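Local coordinates for protein Maltose/maltodextrin transport permease homologue (PDB 6FFL) that binds maltotriose through its periplasmic-type MalE solute-binding domain, which is fused to the MalF permease subunit and probably serves maltodextrin uptake, at residues Val3-His15 with Ala52-Pro65. Numbering follows the deposited sequence.
With PT (platinum (II) ion), chain E; GLC (alpha-D-glucopyranose), chain B; GLC (alpha-D-glucopyranose), chain C; SO4 (sulfate ion), chain H.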
loop_
_atom_site.group_PDB
_atom_site.type_symbol
_atom_site.label_atom_id
_atom_site.label_comp_id
_atom_site.label_asym_id
_atom_site.label_seq_id
_atom_site.Cartn_x
_atom_site.Cartn_y
_atom_site.Cartn_z
ATOM N N VAL A 3 3.672 -2.326 -33.096
ATOM C CA VAL A 3 4.552 -2.421 -31.940
ATOM C C VAL A 3 3.794 -2.982 -30.734
ATOM O O VAL A 3 2.644 -2.626 -30.489
ATOM C CB VAL A 3 5.194 -1.046 -31.620
ATOM C CG1 VAL A 3 4.161 -0.060 -31.097
ATOM C CG2 VAL A 3 6.316 -1.202 -30.625
ATOM N N ARG A 4 4.435 -3.879 -29.990
ATOM C CA ARG A 4 3.846 -4.469 -28.793
ATOM C C ARG A 4 4.673 -4.050 -27.590
ATOM O O ARG A 4 5.882 -4.303 -27.547
ATOM C CB ARG A 4 3.789 -5.992 -28.893
ATOM C CG ARG A 4 3.096 -6.656 -27.713
ATOM C CD ARG A 4 2.684 -8.080 -28.048
ATOM N NE ARG A 4 1.960 -8.723 -26.953
ATOM C CZ ARG A 4 0.681 -8.502 -26.666
ATOM N NH1 ARG A 4 -0.027 -7.645 -27.388
ATOM N NH2 ARG A 4 0.106 -9.141 -25.653
ATOM N N ILE A 5 4.027 -3.413 -26.617
ATOM C CA ILE A 5 4.702 -2.930 -25.422
ATOM C C ILE A 5 4.139 -3.671 -24.207
ATOM O O ILE A 5 3.099 -4.329 -24.274
ATOM C CB ILE A 5 4.574 -1.402 -25.250
ATOM C CG1 ILE A 5 3.105 -0.981 -25.274
ATOM C CG2 ILE A 5 5.369 -0.660 -26.333
ATOM C CD1 ILE A 5 2.887 0.473 -24.939
ATOM N N GLN A 6 4.848 -3.547 -23.092
ATOM C CA GLN A 6 4.581 -4.310 -21.881
ATOM C C GLN A 6 4.372 -3.393 -20.684
ATOM O O GLN A 6 5.064 -2.383 -20.539
ATOM C CB GLN A 6 5.752 -5.238 -21.543
ATOM C CG GLN A 6 6.008 -6.413 -22.474
ATOM C CD GLN A 6 6.884 -7.460 -21.789
ATOM O OE1 GLN A 6 6.380 -8.406 -21.176
ATOM N NE2 GLN A 6 8.197 -7.272 -21.856
ATOM N N ILE A 7 3.450 -3.766 -19.802
ATOM C CA ILE A 7 3.329 -3.126 -18.496
ATOM C C ILE A 7 3.359 -4.216 -17.432
ATOM O O ILE A 7 2.551 -5.152 -17.473
ATOM C CB ILE A 7 2.056 -2.273 -18.374
ATOM C CG1 ILE A 7 1.876 -1.794 -16.929
ATOM C CG2 ILE A 7 0.833 -3.041 -18.862
ATOM C CD1 ILE A 7 0.530 -1.153 -16.659
ATOM N N TRP A 8 4.302 -4.115 -16.501
ATOM C CA TRP A 8 4.321 -4.973 -15.317
ATOM C C TRP A 8 3.755 -4.169 -14.156
ATOM O O TRP A 8 4.184 -3.034 -13.923
ATOM C CB TRP A 8 5.729 -5.454 -14.964
ATOM C CG TRP A 8 6.345 -6.386 -15.938
ATOM C CD1 TRP A 8 5.821 -6.819 -17.129
ATOM C CD2 TRP A 8 7.647 -6.971 -15.833
ATOM N NE1 TRP A 8 6.728 -7.645 -17.771
ATOM C CE2 TRP A 8 7.849 -7.761 -16.988
ATOM C CE3 TRP A 8 8.657 -6.917 -14.863
ATOM C CZ2 TRP A 8 9.019 -8.489 -17.200
ATOM C CZ3 TRP A 8 9.826 -7.644 -15.078
ATOM C CH2 TRP A 8 9.991 -8.416 -16.239
ATOM N N HIS A 9 2.809 -4.755 -13.425
ATOM C CA HIS A 9 2.124 -4.035 -12.356
ATOM C C HIS A 9 1.836 -4.983 -11.202
ATOM O O HIS A 9 1.959 -6.206 -11.328
ATOM C CB HIS A 9 0.822 -3.432 -12.865
ATOM C CG HIS A 9 -0.155 -4.472 -13.310
ATOM N ND1 HIS A 9 -0.977 -5.138 -12.426
ATOM C CD2 HIS A 9 -0.386 -5.015 -14.527
ATOM C CE1 HIS A 9 -1.702 -6.022 -13.089
ATOM N NE2 HIS A 9 -1.367 -5.965 -14.366
ATOM N N GLN A 10 1.406 -4.413 -10.071
ATOM C CA GLN A 10 1.055 -5.198 -8.894
ATOM C C GLN A 10 -0.406 -4.968 -8.485
ATOM O O GLN A 10 -0.750 -4.980 -7.296
ATOM C CB GLN A 10 2.018 -4.912 -7.731
ATOM C CG GLN A 10 2.374 -3.431 -7.472
ATOM C CD GLN A 10 1.180 -2.647 -6.962
ATOM O OE1 GLN A 10 0.399 -2.098 -7.755
ATOM N NE2 GLN A 10 1.013 -2.610 -5.637
ATOM N N MET A 11 -1.291 -4.798 -9.473
ATOM C CA MET A 11 -2.695 -4.476 -9.211
ATOM C C MET A 11 -3.499 -5.694 -8.772
ATOM O O MET A 11 -3.526 -6.718 -9.463
ATOM C CB MET A 11 -3.356 -3.878 -10.456
ATOM C CG MET A 11 -2.808 -2.531 -10.860
ATOM S SD MET A 11 -3.856 -1.808 -12.141
ATOM C CE MET A 11 -2.799 -0.466 -12.687
ATOM N N ILE A 12 -4.228 -5.529 -7.661
ATOM C CA ILE A 12 -5.150 -6.530 -7.160
ATOM C C ILE A 12 -6.275 -6.790 -8.169
ATOM O O ILE A 12 -6.558 -5.977 -9.058
ATOM C CB ILE A 12 -5.709 -6.026 -5.818
ATOM C CG1 ILE A 12 -6.351 -7.146 -5.004
ATOM C CG2 ILE A 12 -6.712 -4.892 -6.055
ATOM C CD1 ILE A 12 -6.952 -6.638 -3.698
ATOM N N TYR A 13 -6.941 -7.936 -8.000
ATOM C CA TYR A 13 -7.986 -8.398 -8.910
ATOM C C TYR A 13 -8.897 -7.284 -9.424
ATOM O O TYR A 13 -8.980 -7.047 -10.633
ATOM C CB TYR A 13 -8.831 -9.463 -8.215
ATOM C CG TYR A 13 -9.925 -10.006 -9.107
ATOM C CD1 TYR A 13 -9.649 -10.966 -10.072
ATOM C CD2 TYR A 13 -11.234 -9.539 -8.998
ATOM C CE1 TYR A 13 -10.662 -11.467 -10.891
ATOM C CE2 TYR A 13 -12.238 -10.022 -9.812
ATOM C CZ TYR A 13 -11.948 -10.982 -10.755
ATOM O OH TYR A 13 -12.956 -11.458 -11.563
ATOM N N GLY A 14 -9.600 -6.605 -8.515
ATOM C CA GLY A 14 -10.566 -5.596 -8.935
ATOM C C GLY A 14 -9.937 -4.477 -9.746
ATOM O O GLY A 14 -10.543 -3.967 -10.694
ATOM N N HIS A 15 -8.713 -4.079 -9.385
ATOM C CA HIS A 15 -8.043 -3.007 -10.115
ATOM C C HIS A 15 -7.520 -3.495 -11.460
ATOM O O HIS A 15 -7.587 -2.766 -12.453
ATOM C CB HIS A 15 -6.886 -2.423 -9.290
ATOM C CG HIS A 15 -7.330 -1.628 -8.099
ATOM N ND1 HIS A 15 -6.684 -0.478 -7.692
ATOM C CD2 HIS A 15 -8.342 -1.825 -7.220
ATOM C CE1 HIS A 15 -7.287 0.002 -6.619
ATOM N NE2 HIS A 15 -8.291 -0.799 -6.311
ATOM N N ALA A 52 15.439 -7.502 -14.442
ATOM C CA ALA A 52 15.255 -7.448 -15.887
ATOM C C ALA A 52 15.889 -6.196 -16.481
ATOM O O ALA A 52 16.547 -6.265 -17.525
ATOM C CB ALA A 52 13.770 -7.513 -16.237
ATOM N N ALA A 53 15.712 -5.049 -15.826
ATOM C CA ALA A 53 16.232 -3.798 -16.373
ATOM C C ALA A 53 17.749 -3.734 -16.263
ATOM O O ALA A 53 18.420 -3.210 -17.160
ATOM C CB ALA A 53 15.579 -2.608 -15.664
ATOM N N MET A 54 18.320 -4.274 -15.181
ATOM C CA MET A 54 19.775 -4.316 -15.093
ATOM C C MET A 54 20.365 -5.239 -16.149
ATOM O O MET A 54 21.464 -4.980 -16.658
ATOM C CB MET A 54 20.198 -4.762 -13.697
ATOM C CG MET A 54 20.027 -3.691 -12.651
ATOM S SD MET A 54 21.186 -3.950 -11.309
ATOM C CE MET A 54 20.306 -5.165 -10.352
ATOM N N GLY A 55 19.656 -6.311 -16.490
ATOM C CA GLY A 55 20.023 -7.202 -17.570
ATOM C C GLY A 55 19.760 -6.666 -18.957
ATOM O O GLY A 55 19.921 -7.399 -19.938
ATOM N N GLY A 56 19.365 -5.404 -19.074
ATOM C CA GLY A 56 19.184 -4.762 -20.361
ATOM C C GLY A 56 17.793 -4.836 -20.947
ATOM O O GLY A 56 17.600 -4.413 -22.092
ATOM N N SER A 57 16.816 -5.345 -20.203
ATOM C CA SER A 57 15.487 -5.559 -20.762
ATOM C C SER A 57 14.409 -4.991 -19.852
ATOM O O SER A 57 14.549 -3.883 -19.321
ATOM C CB SER A 57 15.253 -7.054 -20.997
ATOM O OG SER A 57 14.060 -7.278 -21.722
ATOM N N GLY A 58 13.329 -5.752 -19.656
ATOM C CA GLY A 58 12.235 -5.317 -18.826
ATOM C C GLY A 58 11.126 -4.644 -19.612
ATOM O O GLY A 58 11.279 -4.296 -20.787
ATOM N N PRO A 59 9.986 -4.432 -18.962
ATOM C CA PRO A 59 8.844 -3.816 -19.640
ATOM C C PRO A 59 9.034 -2.318 -19.837
ATOM O O PRO A 59 9.754 -1.655 -19.092
ATOM C CB PRO A 59 7.695 -4.080 -18.664
ATOM C CG PRO A 59 8.371 -3.976 -17.324
ATOM C CD PRO A 59 9.730 -4.631 -17.522
ATOM N N GLU A 60 8.328 -1.787 -20.844
ATOM C CA GLU A 60 8.364 -0.346 -21.093
ATOM C C GLU A 60 7.788 0.432 -19.914
ATOM O O GLU A 60 8.299 1.500 -19.555
ATOM C CB GLU A 60 7.591 -0.011 -22.374
ATOM C CG GLU A 60 8.335 -0.350 -23.683
ATOM C CD GLU A 60 8.130 -1.797 -24.128
ATOM O OE1 GLU A 60 7.429 -2.556 -23.429
ATOM O OE2 GLU A 60 8.676 -2.181 -25.178
ATOM N N LEU A 61 6.725 -0.081 -19.305
ATOM C CA LEU A 61 6.064 0.572 -18.186
ATOM C C LEU A 61 6.049 -0.360 -16.984
ATOM O O LEU A 61 5.801 -1.560 -17.126
ATOM C CB LEU A 61 4.621 0.968 -18.544
ATOM C CG LEU A 61 4.468 2.286 -19.309
ATOM C CD1 LEU A 61 3.107 2.358 -19.974
ATOM C CD2 LEU A 61 4.667 3.466 -18.365
ATOM N N VAL A 62 6.303 0.198 -15.802
ATOM C CA VAL A 62 6.196 -0.535 -14.543
ATOM C C VAL A 62 5.344 0.291 -13.587
ATOM O O VAL A 62 5.458 1.519 -13.550
ATOM C CB VAL A 62 7.585 -0.868 -13.944
ATOM C CG1 VAL A 62 8.405 0.400 -13.664
ATOM C CG2 VAL A 62 7.437 -1.721 -12.687
ATOM N N TYR A 63 4.453 -0.375 -12.847
ATOM C CA TYR A 63 3.469 0.302 -12.000
ATOM C C TYR A 63 3.533 -0.276 -10.598
ATOM O O TYR A 63 3.357 -1.483 -10.428
ATOM C CB TYR A 63 2.056 0.127 -12.557
ATOM C CG TYR A 63 0.943 0.728 -11.711
ATOM C CD1 TYR A 63 0.359 0.007 -10.659
ATOM C CD2 TYR A 63 0.458 2.005 -11.986
ATOM C CE1 TYR A 63 -0.672 0.560 -9.892
ATOM C CE2 TYR A 63 -0.577 2.560 -11.242
ATOM C CZ TYR A 63 -1.138 1.836 -10.201
ATOM O OH TYR A 63 -2.161 2.399 -9.462
ATOM N N GLY A 64 3.732 0.580 -9.601
ATOM C CA GLY A 64 3.727 0.125 -8.219
ATOM C C GLY A 64 3.867 1.267 -7.234
ATOM O O GLY A 64 3.877 2.448 -7.611
ATOM N N PRO A 65 4.045 0.928 -5.955
ATOM C CA PRO A 65 4.012 1.955 -4.901
ATOM C C PRO A 65 5.137 2.964 -5.052
ATOM O O PRO A 65 6.207 2.663 -5.582
ATOM C CB PRO A 65 4.178 1.153 -3.602
ATOM C CG PRO A 65 3.963 -0.287 -3.975
ATOM C CD PRO A 65 4.273 -0.431 -5.427
HETATM PT PT PT E . 20.776 -2.275 -9.818
HETATM C C1 GLC B . -2.644 -5.885 -3.884
HETATM C C2 GLC B . -2.595 -4.379 -4.164
HETATM C C3 GLC B . -1.325 -3.754 -3.604
HETATM C C4 GLC B . -1.116 -4.141 -2.140
HETATM C C5 GLC B . -1.197 -5.665 -1.975
HETATM C C6 GLC B . -1.128 -6.070 -0.504
HETATM O O1 GLC B . -1.634 -6.543 -4.652
HETATM O O2 GLC B . -2.604 -4.134 -5.574
HETATM O O3 GLC B . -1.402 -2.322 -3.770
HETATM O O4 GLC B . 0.173 -3.639 -1.734
HETATM O O5 GLC B . -2.438 -6.163 -2.487
HETATM O O6 GLC B . -1.048 -7.498 -0.385
HETATM C C1 GLC C . 0.031 -2.818 -0.592
HETATM C C2 GLC C . 0.632 -1.437 -0.823
HETATM C C3 GLC C . 2.151 -1.462 -0.896
HETATM C C4 GLC C . 2.673 -2.182 0.342
HETATM C C5 GLC C . 2.062 -3.580 0.406
HETATM C C6 GLC C . 2.564 -4.347 1.635
HETATM O O2 GLC C . 0.072 -0.912 -2.041
HETATM O O3 GLC C . 2.631 -0.106 -0.916
HETATM O O4 GLC C . 4.083 -2.313 0.255
HETATM O O5 GLC C . 0.651 -3.441 0.526
HETATM O O6 GLC C . 2.274 -5.754 1.490
HETATM S S SO4 H . -5.241 -11.222 -6.535
HETATM O O1 SO4 H . -4.991 -11.991 -5.322
HETATM O O2 SO4 H . -3.981 -11.078 -7.269
HETATM O O3 SO4 H . -5.758 -9.901 -6.196
HETATM O O4 SO4 H . -6.231 -11.904 -7.360
HETATM O O HOH W 1 7.861 -4.730 -26.002
HETATM O O HOH W 2 9.066 -5.366 -23.293
HETATM O O HOH W 3 -4.103 0.092 -8.379
HETATM O O HOH W 4 18.683 -2.618 -9.645
#
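I7 pairs with L61 and W8 with V62 as parallel neighbours in the mixed sheet of one lobe of this solute-binding fold, the axes of strands 4-9 and 61-65 lying 15° apart. Three backbone bonds set the register: L61 N to Q6 O (3.1 Å), W8 N to L61 O (3.0 Å) and Y63 N to W8 O (2.9 Å). The carboxylate of E60 extends the ladder: its OE1 accepts Q6 N at 2.8 Å, with the donor 36° out of the carboxylate plane.

P59 rests the CB-CG-CD edge of its ring on one face of the W8 indole, its CG 3.5 Å from the centroid of the five-membered ring, a CH-pi contact; A52 CB approaches the six-membered part obliquely. Across the sheet, M11, extended at both chi2 and chi3, sets CE over the Y63 ring face, 3.6 Å from its centroid and 11° off the normal (CH-pi), with SD oblique at 5.0 Å, a Met-aromatic contact.

In the sugar pocket, Q10 O accepts bonds from O1 and O2 of one glucose, while Q10 NE2, also bonded to T42, donates weakly to O3. P65 CG meets O3 of the next glucose at 3.3 Å.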